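Local structure of EH1AB1 (6I8F) at residues His101-Asn109 with Asp230-Pro238; Tyr203-Glu211 with Leu243-Leu252. The protein hydrolyses esters, probably with a serine nucleophile in an alpha/beta-hydrolase fold. One frame throughout, in Å; residues are numbered along the deposited sequence.

Contact 1 (His101-Asn109 with Asp230-Pro238); sequences HGGGFVIGN and DWFWEAYVP
Tyr236 has CG anti to the backbone N (chi1 178°), which carries its ring off helix 230-236 toward Phe105. Phe105 turns its own CG anti to the carbonyl carbon (chi1 -58°), and the two rings lie nearly parallel but displaced. The loop carries the HGGG motif of hormone-sensitive-lipase-like esterases, His101-Gly104, within an alpha/beta-hydrolase fold. In such enzymes the glycine amides of this motif help form the oxyanion hole. A bound glycerol lies near Gly103, consistent with a pocket there.

The ring pair is an offset stack, with centroids 4.3 Å apart and planes at 11°. Phe105 CD2 comes within 3.4 Å of Tyr236 CE2, and the Tyr236 OH lies over the centre of the Phe105 ring. Phe105 CB adds a CH-pi contact over the tyrosine face.

Val106 wedges into the helix side with three atoms. CB lies 3.8 Å from Phe232 CD1, while CG1 packs on Trp231 CZ3 and CG2 on Ala235 CB. Ile107 adds its two ends: CD1 touches the edge of the Phe232 ring, and CG2 the edge of the indole. Trp231 CE3 lies over the centre of one Phe232 face. The indole NE1 donates a hydrogen bond to Leu41 O, outside the two segments.

No hydrogen bond crosses this contact. The loop is tied within itself: Gly103 O accepts from both Val106 N and Ile107 N while lying 3.6 Å from Phe232 CE1, and His101 ND1 gives Gly102 O a nearly straight bond of 2.7 Å.

Contact 2 (Tyr203-Glu211 with Leu243-Leu252); sequences YPATDSSRE and LTDLRLSPLL
The Arg210 guanidinium meets two leucines obliquely: NH1 lies 3.7 Å from Leu252 CD2 and slightly farther from Leu251 CD2. At the edge of the Arg247 guanidinium, Asp245 CG lies in plane, and NE and NH2 grip OD1 and OD2 side-on. Arg210 NE forms a salt bridge with Asp207 OD2, using the syn lone pair of that oxygen. The Asp207 carboxylate is also held through OD1. Ser209 OG takes the syn lone pair of OD1 at 2.6 Å, and Ser209 N comes from above the plane, 48° out of it, which makes an Asx turn. These bonds restrain the carboxylate, while Asp207 CB packs on Leu251 CD2.

Three hydrogen bonds cross the contact. Leu251 N donates to Thr206 O at 2.9 Å, close to straight (163°). Ser208 N donates to Ser249 OG at 2.8 Å. That hydroxyl in turn donates to Leu243 O at 2.7 Å, so it bridges two backbone groups. Ser249 OG stands anti to its carbonyl carbon (chi1 -67°), which turns it to Ser208. Ser208 OG donates to Leu248 O at 2.8 Å, above the carbonyl plane.

The contact joins the loop after strand 198-202 to the loop before strand 262-267. On helix 273-285, Glu275 OE2 binds Thr206 N and Asp207 N, and Tyr279 packs on Thr206, Pro250 and Leu251. Val183 of helix 176-190 touches Pro250.

Contact 1 is buried, and contact 2 is partly buried, with Arg210 and Thr244 exposed at its border. Their segments alternate along the chain, and both contacts belong to the alpha/beta-hydrolase fold. Contact 1 sets a loop against a helix mainly through rings and aliphatic groups, with no hydrogen bond across. Contact 2 sets loop against loop, with hydroxyls, backbone groups and a salt-bridged carboxylate doing much of the work. Helix 230-236 joins the two. Its Trp233 turns away from 101-109 and packs on Ser208 and Leu243, with CZ2 3.5 Å from Leu243 CD2. Tyr236 serves both contacts, since its CE2 also lies 3.7 Å from Leu248 CD2.

Contact 1 (His101-Asn109 with Asp230-Pro238)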
loop_
_atom_site.group_PDB
_atom_site.type_symbol
_atom_site.label_atom_id
_atom_site.label_comp_id
_atom_site.label_asym_id
_atom_site.label_seq_id
_atom_site.Cartn_x
_atom_site.Cartn_y
_atom_site.Cartn_z
ATOM N N HIS A 101 -14.680 7.210 13.365
ATOM C CA HIS A 101 -15.581 7.486 12.248
ATOM C C HIS A 101 -15.395 8.927 11.753
ATOM O O HIS A 101 -14.970 9.816 12.485
ATOM C CB HIS A 101 -17.044 7.224 12.649
ATOM C CG HIS A 101 -17.620 8.222 13.599
ATOM N ND1 HIS A 101 -18.045 9.474 13.184
ATOM C CD2 HIS A 101 -17.855 8.163 14.930
ATOM C CE1 HIS A 101 -18.486 10.149 14.229
ATOM N NE2 HIS A 101 -18.383 9.371 15.308
ATOM N N GLY A 102 -15.725 9.142 10.483
ATOM C CA GLY A 102 -15.784 10.471 9.900
ATOM C C GLY A 102 -17.151 11.105 10.100
ATOM O O GLY A 102 -18.051 10.492 10.695
ATOM N N GLY A 103 -17.297 12.320 9.559
ATOM C CA GLY A 103 -18.514 13.124 9.674
ATOM C C GLY A 103 -18.248 14.566 10.093
ATOM O O GLY A 103 -19.105 15.211 10.716
ATOM N N GLY A 104 -17.050 15.072 9.801
ATOM C CA GLY A 104 -16.725 16.477 9.997
ATOM C C GLY A 104 -16.741 16.917 11.457
ATOM O O GLY A 104 -16.826 18.126 11.721
ATOM N N PHE A 105 -16.637 15.953 12.389
ATOM C CA PHE A 105 -16.720 16.167 13.836
ATOM C C PHE A 105 -18.134 16.627 14.262
ATOM O O PHE A 105 -18.324 17.127 15.382
ATOM C CB PHE A 105 -15.640 17.154 14.297
ATOM C CG PHE A 105 -14.204 16.781 13.983
ATOM C CD1 PHE A 105 -13.552 15.795 14.700
ATOM C CD2 PHE A 105 -13.488 17.459 13.006
ATOM C CE1 PHE A 105 -12.228 15.471 14.424
ATOM C CE2 PHE A 105 -12.172 17.115 12.715
ATOM C CZ PHE A 105 -11.537 16.131 13.439
ATOM N N VAL A 106 -19.137 16.421 13.400
ATOM C CA VAL A 106 -20.519 16.889 13.658
ATOM C C VAL A 106 -21.521 15.733 13.529
ATOM O O VAL A 106 -22.516 15.717 14.253
ATOM C CB VAL A 106 -20.909 18.062 12.736
ATOM C CG1 VAL A 106 -22.372 18.463 12.897
ATOM C CG2 VAL A 106 -20.009 19.267 12.958
ATOM N N ILE A 107 -21.277 14.797 12.601
ATOM C CA ILE A 107 -22.168 13.652 12.368
ATOM C C ILE A 107 -21.334 12.362 12.349
ATOM O O ILE A 107 -20.126 12.387 12.591
ATOM C CB ILE A 107 -22.961 13.845 11.063
ATOM C CG1 ILE A 107 -22.059 13.747 9.827
ATOM C CG2 ILE A 107 -23.743 15.152 11.100
ATOM C CD1 ILE A 107 -22.777 13.978 8.531
ATOM N N GLY A 108 -21.992 11.244 12.039
ATOM C CA GLY A 108 -21.383 9.924 12.131
ATOM C C GLY A 108 -21.384 9.414 13.560
ATOM O O GLY A 108 -21.390 10.187 14.527
ATOM N N ASN A 109 -21.350 8.090 13.694
ATOM C CA ASN A 109 -21.287 7.419 14.992
ATOM C C ASN A 109 -20.834 5.981 14.719
ATOM O O ASN A 109 -20.475 5.640 13.578
ATOM C CB ASN A 109 -22.637 7.488 15.722
ATOM C CG ASN A 109 -23.767 6.984 14.851
ATOM O OD1 ASN A 109 -23.688 5.879 14.324
ATOM N ND2 ASN A 109 -24.779 7.808 14.620
ATOM N N ASP A 230 -19.620 25.487 5.930
ATOM C CA ASP A 230 -19.819 26.320 7.124
ATOM C C ASP A 230 -20.694 25.598 8.152
ATOM O O ASP A 230 -20.463 25.720 9.345
ATOM C CB ASP A 230 -20.427 27.676 6.770
ATOM C CG ASP A 230 -19.445 28.565 6.035
ATOM O OD1 ASP A 230 -19.900 29.535 5.401
ATOM O OD2 ASP A 230 -18.231 28.268 6.097
ATOM N N TRP A 231 -21.678 24.837 7.668
ATOM C CA TRP A 231 -22.571 24.075 8.528
ATOM C C TRP A 231 -21.759 23.163 9.466
ATOM O O TRP A 231 -22.177 22.934 10.604
ATOM C CB TRP A 231 -23.575 23.289 7.677
ATOM C CG TRP A 231 -24.679 22.624 8.439
ATOM C CD1 TRP A 231 -25.891 23.159 8.768
ATOM C CD2 TRP A 231 -24.693 21.270 8.931
ATOM N NE1 TRP A 231 -26.659 22.234 9.423
ATOM C CE2 TRP A 231 -25.953 21.064 9.539
ATOM C CE3 TRP A 231 -23.770 20.216 8.918
ATOM C CZ2 TRP A 231 -26.303 19.850 10.132
ATOM C CZ3 TRP A 231 -24.122 19.014 9.496
ATOM C CH2 TRP A 231 -25.367 18.837 10.098
ATOM N N PHE A 232 -20.614 22.662 8.977
ATOM C CA PHE A 232 -19.695 21.837 9.749
ATOM C C PHE A 232 -18.679 22.710 10.488
ATOM O O PHE A 232 -18.491 22.588 11.711
ATOM C CB PHE A 232 -18.967 20.845 8.837
ATOM C CG PHE A 232 -19.842 19.718 8.352
ATOM C CD1 PHE A 232 -20.028 18.584 9.128
ATOM C CD2 PHE A 232 -20.517 19.814 7.145
ATOM C CE1 PHE A 232 -20.855 17.559 8.696
ATOM C CE2 PHE A 232 -21.346 18.787 6.718
ATOM C CZ PHE A 232 -21.513 17.663 7.492
ATOM N N TRP A 233 -18.000 23.559 9.717
ATOM C CA TRP A 233 -16.864 24.319 10.177
ATOM C C TRP A 233 -17.240 25.223 11.365
ATOM O O TRP A 233 -16.500 25.299 12.351
ATOM C CB TRP A 233 -16.270 25.113 9.006
ATOM C CG TRP A 233 -15.051 25.885 9.395
ATOM C CD1 TRP A 233 -14.990 27.211 9.703
ATOM C CD2 TRP A 233 -13.725 25.365 9.586
ATOM N NE1 TRP A 233 -13.713 27.559 10.049
ATOM C CE2 TRP A 233 -12.914 26.451 9.983
ATOM C CE3 TRP A 233 -13.138 24.101 9.456
ATOM C CZ2 TRP A 233 -11.553 26.307 10.249
ATOM C CZ3 TRP A 233 -11.790 23.961 9.710
ATOM C CH2 TRP A 233 -11.012 25.051 10.102
ATOM N N GLU A 234 -18.411 25.868 11.289
ATOM C CA GLU A 234 -18.829 26.872 12.264
ATOM C C GLU A 234 -19.377 26.206 13.527
ATOM O O GLU A 234 -19.418 26.820 14.591
ATOM C CB GLU A 234 -19.856 27.816 11.633
ATOM C CG GLU A 234 -19.238 28.662 10.527
ATOM C CD GLU A 234 -20.074 29.806 9.990
ATOM O OE1 GLU A 234 -21.308 29.786 10.173
ATOM O OE2 GLU A 234 -19.477 30.711 9.388
ATOM N N ALA A 235 -19.802 24.945 13.401
ATOM C CA ALA A 235 -20.243 24.183 14.541
ATOM C C ALA A 235 -19.027 23.793 15.390
ATOM O O ALA A 235 -19.083 23.775 16.627
ATOM C CB ALA A 235 -21.020 22.979 14.059
ATOM N N TYR A 236 -17.912 23.505 14.710
ATOM C CA TYR A 236 -16.745 22.828 15.304
ATOM C C TYR A 236 -15.721 23.828 15.865
ATOM O O TYR A 236 -15.188 23.637 16.952
ATOM C CB TYR A 236 -16.119 21.926 14.237
ATOM C CG TYR A 236 -14.875 21.182 14.653
ATOM C CD1 TYR A 236 -14.847 20.410 15.805
ATOM C CD2 TYR A 236 -13.728 21.235 13.873
ATOM C CE1 TYR A 236 -13.710 19.713 16.178
ATOM C CE2 TYR A 236 -12.582 20.540 14.231
ATOM C CZ TYR A 236 -12.576 19.772 15.382
ATOM O OH TYR A 236 -11.453 19.082 15.729
ATOM N N VAL A 237 -15.422 24.879 15.096
ATOM C CA VAL A 237 -14.254 25.707 15.361
ATOM C C VAL A 237 -14.688 27.033 15.978
ATOM O O VAL A 237 -15.410 27.801 15.344
ATOM C CB VAL A 237 -13.424 25.940 14.086
ATOM C CG1 VAL A 237 -12.146 26.708 14.400
ATOM C CG2 VAL A 237 -13.099 24.626 13.395
ATOM N N PRO A 238 -14.250 27.344 17.219
ATOM C CA PRO A 238 -14.447 28.675 17.786
ATOM C C PRO A 238 -13.775 29.760 16.936
ATOM O O PRO A 238 -12.634 29.590 16.481
ATOM C CB PRO A 238 -13.789 28.607 19.174
ATOM C CG PRO A 238 -13.763 27.124 19.499
ATOM C CD PRO A 238 -13.594 26.433 18.162
#

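Contact 2 (Tyr203-Glu211 with Leu243-Leu252)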
loop_
_atom_site.group_PDB
_atom_site.type_symbol
_atom_site.label_atom_id
_atom_site.label_comp_id
_atom_site.label_asym_id
_atom_site.label_seq_id
_atom_site.Cartn_x
_atom_site.Cartn_y
_atom_site.Cartn_z
ATOM N N TYR A 203 -8.442 9.229 3.499
ATOM C CA TYR A 203 -8.668 10.596 3.004
ATOM C C TYR A 203 -8.799 11.567 4.173
ATOM O O TYR A 203 -9.843 12.179 4.361
ATOM C CB TYR A 203 -9.820 10.685 1.993
ATOM C CG TYR A 203 -11.043 9.837 2.222
ATOM C CD1 TYR A 203 -11.914 10.072 3.272
ATOM C CD2 TYR A 203 -11.355 8.818 1.342
ATOM C CE1 TYR A 203 -13.054 9.301 3.450
ATOM C CE2 TYR A 203 -12.496 8.050 1.495
ATOM C CZ TYR A 203 -13.351 8.295 2.549
ATOM O OH TYR A 203 -14.465 7.527 2.679
ATOM N N PRO A 204 -7.732 11.748 4.980
ATOM C CA PRO A 204 -7.775 12.668 6.114
ATOM C C PRO A 204 -7.791 14.135 5.664
ATOM O O PRO A 204 -7.259 14.449 4.602
ATOM C CB PRO A 204 -6.463 12.362 6.856
ATOM C CG PRO A 204 -5.519 11.899 5.759
ATOM C CD PRO A 204 -6.406 11.136 4.798
ATOM N N ALA A 205 -8.426 14.992 6.470
ATOM C CA ALA A 205 -8.167 16.428 6.490
ATOM C C ALA A 205 -6.878 16.649 7.282
ATOM O O ALA A 205 -6.753 16.120 8.370
ATOM C CB ALA A 205 -9.316 17.156 7.145
ATOM N N THR A 206 -5.917 17.390 6.730
ATOM C CA THR A 206 -4.624 17.553 7.411
ATOM C C THR A 206 -4.198 19.021 7.523
ATOM O O THR A 206 -3.209 19.312 8.199
ATOM C CB THR A 206 -3.517 16.753 6.716
ATOM O OG1 THR A 206 -3.297 17.307 5.415
ATOM C CG2 THR A 206 -3.838 15.274 6.640
ATOM N N ASP A 207 -4.905 19.935 6.855
ATOM C CA ASP A 207 -4.485 21.347 6.854
ATOM C C ASP A 207 -5.718 22.256 6.729
ATOM O O ASP A 207 -6.334 22.336 5.669
ATOM C CB ASP A 207 -3.467 21.588 5.740
ATOM C CG ASP A 207 -2.827 22.971 5.735
ATOM O OD1 ASP A 207 -3.048 23.735 6.707
ATOM O OD2 ASP A 207 -2.115 23.274 4.744
ATOM N N SER A 208 -6.033 22.955 7.825
ATOM C CA SER A 208 -7.137 23.894 7.895
ATOM C C SER A 208 -6.689 25.334 7.587
ATOM O O SER A 208 -7.512 26.259 7.611
ATOM C CB SER A 208 -7.772 23.840 9.250
ATOM O OG SER A 208 -8.275 22.545 9.530
ATOM N N SER A 209 -5.394 25.527 7.316
ATOM C CA SER A 209 -4.791 26.853 7.292
ATOM C C SER A 209 -4.697 27.398 5.860
ATOM O O SER A 209 -4.696 28.606 5.669
ATOM C CB SER A 209 -3.438 26.833 7.947
ATOM O OG SER A 209 -2.491 26.235 7.082
ATOM N N ARG A 210 -4.604 26.507 4.870
ATOM C CA ARG A 210 -4.414 26.886 3.467
ATOM C C ARG A 210 -5.398 26.109 2.587
ATOM O O ARG A 210 -5.885 25.047 2.980
ATOM C CB ARG A 210 -2.978 26.585 3.016
ATOM C CG ARG A 210 -1.893 27.251 3.853
ATOM C CD ARG A 210 -0.502 26.764 3.485
ATOM N NE ARG A 210 -0.263 25.384 3.900
ATOM C CZ ARG A 210 0.769 24.643 3.506
ATOM N NH1 ARG A 210 0.936 23.424 3.990
ATOM N NH2 ARG A 210 1.631 25.124 2.629
ATOM N N GLU A 211 -5.677 26.658 1.399
ATOM C CA GLU A 211 -6.445 25.969 0.372
ATOM C C GLU A 211 -5.485 25.411 -0.684
ATOM O O GLU A 211 -4.878 26.163 -1.440
ATOM C CB GLU A 211 -7.473 26.896 -0.283
ATOM C CG GLU A 211 -8.697 27.149 0.579
ATOM C CD GLU A 211 -9.983 27.419 -0.184
ATOM O OE1 GLU A 211 -10.919 27.970 0.428
ATOM O OE2 GLU A 211 -10.054 27.062 -1.377
ATOM N N LEU A 243 -5.685 28.717 13.139
ATOM C CA LEU A 243 -5.926 27.626 12.216
ATOM C C LEU A 243 -4.630 26.874 11.882
ATOM O O LEU A 243 -4.671 25.896 11.148
ATOM C CB LEU A 243 -6.594 28.183 10.961
ATOM C CG LEU A 243 -7.990 28.764 11.167
ATOM C CD1 LEU A 243 -8.597 29.159 9.839
ATOM C CD2 LEU A 243 -8.902 27.789 11.894
ATOM N N THR A 244 -3.500 27.308 12.445
ATOM C CA THR A 244 -2.248 26.577 12.353
ATOM C C THR A 244 -2.089 25.659 13.571
ATOM O O THR A 244 -1.118 24.919 13.653
ATOM C CB THR A 244 -1.036 27.514 12.259
ATOM O OG1 THR A 244 -0.942 28.241 13.481
ATOM C CG2 THR A 244 -1.098 28.466 11.087
ATOM N N ASP A 245 -3.033 25.724 14.519
ATOM C CA ASP A 245 -3.111 24.744 15.587
ATOM C C ASP A 245 -2.948 23.346 14.968
ATOM O O ASP A 245 -3.676 22.984 14.040
ATOM C CB ASP A 245 -4.436 24.850 16.349
ATOM C CG ASP A 245 -4.469 24.062 17.646
ATOM O OD1 ASP A 245 -4.371 22.821 17.590
ATOM O OD2 ASP A 245 -4.620 24.693 18.709
ATOM N N LEU A 246 -1.993 22.572 15.485
ATOM C CA LEU A 246 -1.670 21.251 14.907
ATOM C C LEU A 246 -2.817 20.246 15.126
ATOM O O LEU A 246 -2.836 19.209 14.483
ATOM C CB LEU A 246 -0.365 20.724 15.513
ATOM C CG LEU A 246 0.884 21.548 15.214
ATOM C CD1 LEU A 246 2.091 20.938 15.894
ATOM C CD2 LEU A 246 1.118 21.681 13.721
ATOM N N ARG A 247 -3.752 20.530 16.040
ATOM C CA ARG A 247 -4.942 19.680 16.189
ATOM C C ARG A 247 -5.922 19.922 15.038
ATOM O O ARG A 247 -6.773 19.080 14.790
ATOM C CB ARG A 247 -5.639 19.901 17.530
ATOM C CG ARG A 247 -4.830 19.425 18.730
ATOM C CD ARG A 247 -5.350 20.012 20.027
ATOM N NE ARG A 247 -5.289 21.473 20.022
ATOM C CZ ARG A 247 -5.739 22.254 21.004
ATOM N NH1 ARG A 247 -6.265 21.712 22.085
ATOM N NH2 ARG A 247 -5.679 23.574 20.887
ATOM N N LEU A 248 -5.809 21.064 14.352
ATOM C CA LEU A 248 -6.612 21.339 13.150
ATOM C C LEU A 248 -5.807 21.099 11.868
ATOM O O LEU A 248 -6.385 20.950 10.798
ATOM C CB LEU A 248 -7.068 22.803 13.170
ATOM C CG LEU A 248 -8.099 23.203 14.220
ATOM C CD1 LEU A 248 -8.282 24.716 14.210
ATOM C CD2 LEU A 248 -9.432 22.519 13.976
ATOM N N SER A 249 -4.479 21.205 11.967
ATOM C CA SER A 249 -3.596 21.289 10.812
ATOM C C SER A 249 -2.344 20.454 11.057
ATOM O O SER A 249 -1.235 20.990 11.100
ATOM C CB SER A 249 -3.267 22.735 10.515
ATOM O OG SER A 249 -4.428 23.425 10.079
ATOM N N PRO A 250 -2.477 19.118 11.239
ATOM C CA PRO A 250 -1.322 18.281 11.563
ATOM C C PRO A 250 -0.238 18.266 10.471
ATOM O O PRO A 250 0.928 17.977 10.778
ATOM C CB PRO A 250 -1.931 16.886 11.794
ATOM C CG PRO A 250 -3.265 16.914 11.058
ATOM C CD PRO A 250 -3.735 18.351 11.174
ATOM N N LEU A 251 -0.605 18.597 9.227
ATOM C CA LEU A 251 0.360 18.728 8.136
ATOM C C LEU A 251 1.469 19.739 8.478
ATOM O O LEU A 251 2.577 19.633 7.938
ATOM C CB LEU A 251 -0.356 19.144 6.849
ATOM C CG LEU A 251 0.520 19.241 5.596
ATOM C CD1 LEU A 251 1.198 17.911 5.291
ATOM C CD2 LEU A 251 -0.291 19.707 4.406
ATOM N N LEU A 252 1.189 20.705 9.363
ATOM C CA LEU A 252 2.117 21.808 9.609
ATOM C C LEU A 252 3.124 21.461 10.708
ATOM O O LEU A 252 3.918 22.301 11.055
ATOM C CB LEU A 252 1.328 23.066 9.997
ATOM C CG LEU A 252 0.252 23.504 9.004
ATOM C CD1 LEU A 252 -0.469 24.746 9.508
ATOM C CD2 LEU A 252 0.843 23.772 7.628
#